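PDB 6BBT: major pilin backbone protein T-antigen, T13 from Streptococcus pyogenes, which probably forms the shaft of the Group A streptococcal pilus as its major backbone subunit, and is the trypsin-resistant T antigen used in serotyping. Local coordinates for residues A[19-22]-A[23-26]; A[213-216]-A[217-221]. All blocks are in the same frame, centred on the assembly; numbering follows the deposited sequence.

Interaction 1 (A[19-22]-A[23-26]); sequences YTDN and EILM
Tyr19 reaches across the bend of the 19-26 loop to donate its hydroxyl to a backbone carbonyl: Tyr19 OH lies 2.6 Å from Ile24 O. The donor sits in the carbonyl plane at a C=O...O angle of 154°, and the acceptor in turn lies near the plane of the phenol ring, at its edge. One face of the same ring is taken by Met26: Met26 CE stands 4.1 Å from the Tyr19 ring centroid, 29° off the normal, a CH-pi contact. The sulfur is more oblique, Met26 SD being 5.0 Å from the Tyr19 centroid, so the methyl leads this Met-aromatic pair. Bends at chi2 and chi3 fold the end of Met26 back over CG and CD1 of the tyrosine.

Beyond the ring, a type I beta turn runs from Asp21 to Ile24, closed by Ile24 N to Asp21 O at 3.0 Å. The Asp21 side chain adds an Asx turn within it. With CG anti to the backbone N (chi1 178°), Asp21 OD1 comes within 3.0 Å of Glu23 N, which meets it from above the carboxylate plane. The Ile24 side chain crosses that of Asp21 at about a right angle, Ile24 CD1 lying 4.0 Å from Asp21 OD2.

Farther out, Lys225 bridges to both Asp21 OD2 and Glu23 OE1, while Phe154 packs against Tyr19, Ile24 and Met26. Asp21 OD1 and Glu23 OE1 are 4.5 Å apart; their mutual repulsion is probably offset by the shared lysine, which ties this loop of the Spy0128-like region to strand 220-227.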
ATOM      1  N   TYR A  19       2.230   9.776   2.198  1.00 17.48           N
ATOM      2  CA  TYR A  19       2.003   9.433   3.592  1.00 17.50           C
ATOM      3  C   TYR A  19       2.089  10.688   4.456  1.00 16.97           C
ATOM      4  O   TYR A  19       3.157  11.273   4.589  1.00 16.29           O
ATOM      5  CB  TYR A  19       3.052   8.436   4.053  1.00 16.66           C
ATOM      6  CG  TYR A  19       2.785   7.842   5.410  1.00 16.52           C
ATOM      7  CD1 TYR A  19       2.018   6.667   5.561  1.00 16.26           C
ATOM      8  CD2 TYR A  19       3.291   8.446   6.558  1.00 15.91           C
ATOM      9  CE1 TYR A  19       1.771   6.136   6.837  1.00 16.40           C
ATOM     10  CE2 TYR A  19       3.058   7.911   7.808  1.00 16.41           C
ATOM     11  CZ  TYR A  19       2.310   6.765   7.955  1.00 15.89           C
ATOM     12  OH  TYR A  19       2.106   6.296   9.239  1.00 16.15           O
ATOM     13  N   THR A  20       0.969  11.071   5.051  1.00 16.82           N
ATOM     14  CA  THR A  20       0.874  12.342   5.774  1.00 16.91           C
ATOM     15  C   THR A  20       0.378  12.215   7.210  1.00 17.02           C
ATOM     16  O   THR A  20       0.270  13.240   7.905  1.00 17.60           O
ATOM     17  CB  THR A  20      -0.022  13.325   5.021  1.00 17.40           C
ATOM     18  OG1 THR A  20      -1.336  12.786   4.912  1.00 17.33           O
ATOM     19  CG2 THR A  20       0.545  13.605   3.616  1.00 18.14           C
ATOM     20  N   ASP A  21       0.120  10.999   7.686  1.00 15.00           N
ATOM     21  CA  ASP A  21      -0.520  10.831   9.003  1.00 15.46           C
ATOM     22  C   ASP A  21       0.033   9.580   9.698  1.00 15.20           C
ATOM     23  O   ASP A  21      -0.286   8.459   9.301  1.00 14.51           O
ATOM     24  CB  ASP A  21      -2.035  10.751   8.810  1.00 15.45           C
ATOM     25  CG  ASP A  21      -2.806  10.534  10.105  1.00 15.57           C
ATOM     26  OD1 ASP A  21      -2.214  10.465  11.201  1.00 15.17           O
ATOM     27  OD2 ASP A  21      -4.037  10.425  10.002  1.00 15.96           O
ATOM     28  N   ASN A  22       0.814   9.792  10.759  1.00 15.76           N
ATOM     29  CA  ASN A  22       1.431   8.697  11.486  1.00 16.68           C
ATOM     30  C   ASN A  22       0.486   7.750  12.203  1.00 16.56           C
ATOM     31  O   ASN A  22       0.911   6.674  12.575  1.00 15.78           O
ATOM     32  CB  ASN A  22       2.489   9.204  12.461  1.00 16.93           C
ATOM     33  CG  ASN A  22       3.680   9.806  11.774  1.00 17.45           C
ATOM     34  OD1 ASN A  22       3.894   9.641  10.574  1.00 17.79           O
ATOM     35  ND2 ASN A  22       4.479  10.514  12.542  1.00 18.76           N
ATOM     36  N   GLU A  23      -0.783   8.125  12.374  1.00 17.95           N
ATOM     37  CA  GLU A  23      -1.801   7.214  12.907  1.00 18.80           C
ATOM     38  C   GLU A  23      -2.165   6.080  11.942  1.00 17.84           C
ATOM     39  O   GLU A  23      -2.784   5.110  12.344  1.00 16.50           O
ATOM     40  CB  GLU A  23      -3.093   7.971  13.226  1.00 22.08           C
ATOM     41  CG  GLU A  23      -2.942   8.977  14.360  1.00 25.39           C
ATOM     42  CD  GLU A  23      -4.280   9.451  14.927  1.00 29.33           C
ATOM     43  OE1 GLU A  23      -5.343   9.300  14.264  1.00 32.31           O
ATOM     44  OE2 GLU A  23      -4.252  10.002  16.049  1.00 33.98           O
ATOM     45  N   ILE A  24      -1.843   6.247  10.662  1.00 16.55           N
ATOM     46  CA  ILE A  24      -2.151   5.253   9.635  1.00 15.18           C
ATOM     47  C   ILE A  24      -0.997   4.263   9.543  1.00 14.24           C
ATOM     48  O   ILE A  24       0.198   4.643   9.615  1.00 14.03           O
ATOM     49  CB  ILE A  24      -2.421   5.949   8.287  1.00 15.61           C
ATOM     50  CG1 ILE A  24      -3.744   6.735   8.402  1.00 16.28           C
ATOM     51  CG2 ILE A  24      -2.477   4.940   7.137  1.00 15.63           C
ATOM     52  CD1 ILE A  24      -4.043   7.612   7.215  1.00 17.16           C
ATOM     53  N   LEU A  25      -1.345   2.990   9.410  1.00 13.93           N
ATOM     54  CA  LEU A  25      -0.316   1.936   9.250  1.00 13.52           C
ATOM     55  C   LEU A  25       0.152   1.869   7.793  1.00 12.66           C
ATOM     56  O   LEU A  25      -0.644   1.582   6.911  1.00 11.29           O
ATOM     57  CB  LEU A  25      -0.858   0.570   9.653  1.00 13.81           C
ATOM     58  CG  LEU A  25      -1.084   0.261  11.113  1.00 14.79           C
ATOM     59  CD1 LEU A  25      -1.437  -1.221  11.257  1.00 14.54           C
ATOM     60  CD2 LEU A  25       0.155   0.629  11.935  1.00 15.60           C
ATOM     61  N   MET A  26       1.439   2.135   7.565  1.00 13.47           N
ATOM     62  CA  MET A  26       2.068   1.892   6.243  1.00 14.07           C
ATOM     63  C   MET A  26       1.941   0.383   5.908  1.00 13.84           C
ATOM     64  O   MET A  26       2.235  -0.460   6.778  1.00 13.54           O
ATOM     65  CB  MET A  26       3.554   2.282   6.299  1.00 14.12           C
ATOM     66  CG  MET A  26       4.340   2.106   4.994  1.00 14.82           C
ATOM     67  SD  MET A  26       3.997   3.461   3.841  1.00 16.07           S
ATOM     68  CE  MET A  26       5.005   4.762   4.555  1.00 15.92           C
TER

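Interaction 2 (A[213-216]-A[217-221]); sequences FTLH and DHQSI
The extended side chain of Gln219 lies across His216, and Gln219 OE1 accepts His216 N at 3.0 Å, with the donor in the amide carbonyl plane, while a water donates to the same oxygen and accepts from Thr214 OG1. Two bonds therefore hold the amide oxygen. The main chain closes a type II turn, His216 to Gln219, through Gln219 N to His216 O at 3.0 Å. His216 adds a ring bond, His216 ND1 to Asp217 O at 3.2 Å; the acceptor is close to the imidazole plane, but the nitrogen stands above the carbonyl plane. A chi1 of 52° sets the imidazole between backbone N and carbonyl carbon, where ND1 can reach it.

The Gln219 amide is stacked on the imidazole, their planes 26° apart, with Gln219 OE1 3.1 Å above the His216 ring plane toward the rim; Gln219 CB is also over the ring.

Apolar contacts continue along the strands: Ile221 CD1 sits over a face of Phe213, 4.0 Å from the Phe213 centroid, and Leu215 CD2 touches Gln219 CG at 3.8 Å.

The turn connects two sheets, leading from edge strand 211-215 of the four-stranded antiparallel sheet, beside strand 176-183, to strand 220-227, paired with strand 148-166.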
ATOM      1  N   PHE A 213     -14.849  -4.145  24.680  1.00 19.67           N
ATOM      2  CA  PHE A 213     -15.492  -2.864  24.956  1.00 19.99           C
ATOM      3  C   PHE A 213     -16.987  -3.083  25.200  1.00 20.70           C
ATOM      4  O   PHE A 213     -17.512  -4.180  24.964  1.00 18.87           O
ATOM      5  CB  PHE A 213     -15.273  -1.883  23.793  1.00 19.98           C
ATOM      6  CG  PHE A 213     -15.919  -2.314  22.505  1.00 19.09           C
ATOM      7  CD1 PHE A 213     -15.250  -3.157  21.625  1.00 18.81           C
ATOM      8  CD2 PHE A 213     -17.209  -1.892  22.175  1.00 18.93           C
ATOM      9  CE1 PHE A 213     -15.848  -3.569  20.448  1.00 18.11           C
ATOM     10  CE2 PHE A 213     -17.806  -2.300  20.993  1.00 18.11           C
ATOM     11  CZ  PHE A 213     -17.129  -3.141  20.133  1.00 17.84           C
ATOM     12  N   THR A 214     -17.663  -2.039  25.670  1.00 21.21           N
ATOM     13  CA  THR A 214     -19.098  -2.112  25.919  1.00 22.28           C
ATOM     14  C   THR A 214     -19.828  -1.052  25.152  1.00 22.41           C
ATOM     15  O   THR A 214     -19.267  -0.005  24.848  1.00 23.89           O
ATOM     16  CB  THR A 214     -19.430  -1.960  27.424  1.00 23.82           C
ATOM     17  OG1 THR A 214     -19.166  -0.612  27.839  1.00 26.16           O
ATOM     18  CG2 THR A 214     -18.610  -2.914  28.269  1.00 23.21           C
ATOM     19  N   LEU A 215     -21.089  -1.339  24.816  1.00 23.48           N
ATOM     20  CA  LEU A 215     -22.007  -0.349  24.269  1.00 23.98           C
ATOM     21  C   LEU A 215     -23.380  -0.510  24.909  1.00 26.15           C
ATOM     22  O   LEU A 215     -23.809  -1.635  25.183  1.00 26.58           O
ATOM     23  CB  LEU A 215     -22.161  -0.511  22.745  1.00 23.79           C
ATOM     24  CG  LEU A 215     -20.914  -0.375  21.872  1.00 23.36           C
ATOM     25  CD1 LEU A 215     -21.248  -0.814  20.451  1.00 22.61           C
ATOM     26  CD2 LEU A 215     -20.395   1.065  21.893  1.00 23.20           C
ATOM     27  N   HIS A 216     -24.073   0.607  25.120  1.00 28.19           N
ATOM     28  CA  HIS A 216     -25.512   0.581  25.466  1.00 29.36           C
ATOM     29  C   HIS A 216     -26.299   1.067  24.258  1.00 28.93           C
ATOM     30  O   HIS A 216     -25.710   1.442  23.247  1.00 25.53           O
ATOM     31  CB  HIS A 216     -25.825   1.405  26.732  1.00 31.65           C
ATOM     32  CG  HIS A 216     -25.288   2.799  26.702  1.00 31.31           C
ATOM     33  ND1 HIS A 216     -25.819   3.783  25.894  1.00 33.16           N
ATOM     34  CD2 HIS A 216     -24.256   3.369  27.364  1.00 32.65           C
ATOM     35  CE1 HIS A 216     -25.135   4.903  26.060  1.00 33.65           C
ATOM     36  NE2 HIS A 216     -24.181   4.678  26.946  1.00 33.33           N
ATOM     37  N   ASP A 217     -27.630   1.046  24.356  1.00 31.13           N
ATOM     38  CA  ASP A 217     -28.507   1.465  23.257  1.00 31.39           C
ATOM     39  C   ASP A 217     -28.047   2.791  22.664  1.00 31.03           C
ATOM     40  O   ASP A 217     -27.762   3.741  23.390  1.00 29.00           O
ATOM     41  CB  ASP A 217     -29.965   1.576  23.735  1.00 35.37           C
ATOM     42  CG  ASP A 217     -30.968   1.768  22.593  1.00 37.52           C
ATOM     43  OD1 ASP A 217     -30.776   1.254  21.478  1.00 37.67           O
ATOM     44  OD2 ASP A 217     -32.000   2.420  22.830  1.00 47.23           O
ATOM     45  N   HIS A 218     -27.932   2.811  21.340  1.00 30.60           N
ATOM     46  CA  HIS A 218     -27.541   3.984  20.549  1.00 32.36           C
ATOM     47  C   HIS A 218     -26.090   4.463  20.680  1.00 28.14           C
ATOM     48  O   HIS A 218     -25.726   5.450  20.058  1.00 27.81           O
ATOM     49  CB  HIS A 218     -28.572   5.137  20.701  1.00 36.84           C
ATOM     50  CG  HIS A 218     -29.798   4.926  19.868  1.00 44.42           C
ATOM     51  ND1 HIS A 218     -30.992   4.473  20.393  1.00 48.98           N
ATOM     52  CD2 HIS A 218     -29.988   5.022  18.528  1.00 48.12           C
ATOM     53  CE1 HIS A 218     -31.876   4.337  19.418  1.00 50.59           C
ATOM     54  NE2 HIS A 218     -31.291   4.661  18.277  1.00 51.05           N
ATOM     55  N   GLN A 219     -25.257   3.740  21.418  1.00 25.67           N
ATOM     56  CA  GLN A 219     -23.845   4.082  21.528  1.00 26.41           C
ATOM     57  C   GLN A 219     -23.102   3.398  20.383  1.00 25.58           C
ATOM     58  O   GLN A 219     -23.462   2.294  19.979  1.00 23.80           O
ATOM     59  CB  GLN A 219     -23.295   3.625  22.880  1.00 27.56           C
ATOM     60  CG  GLN A 219     -21.972   4.259  23.275  1.00 29.28           C
ATOM     61  CD  GLN A 219     -21.479   3.778  24.629  1.00 30.67           C
ATOM     62  OE1 GLN A 219     -22.009   2.824  25.187  1.00 31.17           O
ATOM     63  NE2 GLN A 219     -20.448   4.427  25.152  1.00 32.01           N
ATOM     64  N   SER A 220     -22.074   4.062  19.867  1.00 25.20           N
ATOM     65  CA  SER A 220     -21.239   3.515  18.798  1.00 23.89           C
ATOM     66  C   SER A 220     -19.752   3.655  19.107  1.00 23.13           C
ATOM     67  O   SER A 220     -19.340   4.425  19.969  1.00 22.25           O
ATOM     68  CB  SER A 220     -21.537   4.212  17.472  1.00 23.27           C
ATOM     69  OG  SER A 220     -21.287   5.598  17.562  1.00 24.00           O
ATOM     70  N   ILE A 221     -18.960   2.884  18.387  1.00 21.37           N
ATOM     71  CA  ILE A 221     -17.507   2.984  18.400  1.00 21.12           C
ATOM     72  C   ILE A 221     -17.103   3.074  16.916  1.00 20.25           C
ATOM     73  O   ILE A 221     -17.854   2.615  16.048  1.00 18.42           O
ATOM     74  CB  ILE A 221     -16.960   1.769  19.187  1.00 23.71           C
ATOM     75  CG1 ILE A 221     -15.628   2.064  19.822  1.00 25.73           C
ATOM     76  CG2 ILE A 221     -16.932   0.489  18.346  1.00 23.47           C
ATOM     77  CD1 ILE A 221     -15.231   0.998  20.825  1.00 28.47           C
TER
HETATM   78  O   HOH W   1     -21.148   1.219  27.213  1.00 40.64           O

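Interactions 1 and 2 are separate, local chain reversals in different parts of the protein: residues 19-26 in the Spy0128-like isopeptide-containing region, residues 213-221 in the DUF7601 region. Their centres are 27 Å apart and their nearest atoms about 14 Å, so they do not touch. Strand 220-227 connects them structurally: it begins within interaction 2, and its Lys225 reaches the acidic side chains of interaction 1. Strand 148-166 is a second common element, meeting interaction 1 through Phe154 and Thr156 and interaction 2 through residues such as Lys163. A glycerol, probably from the crystallisation liquor, lies about 4 Å from the Ile24 side chain of interaction 1.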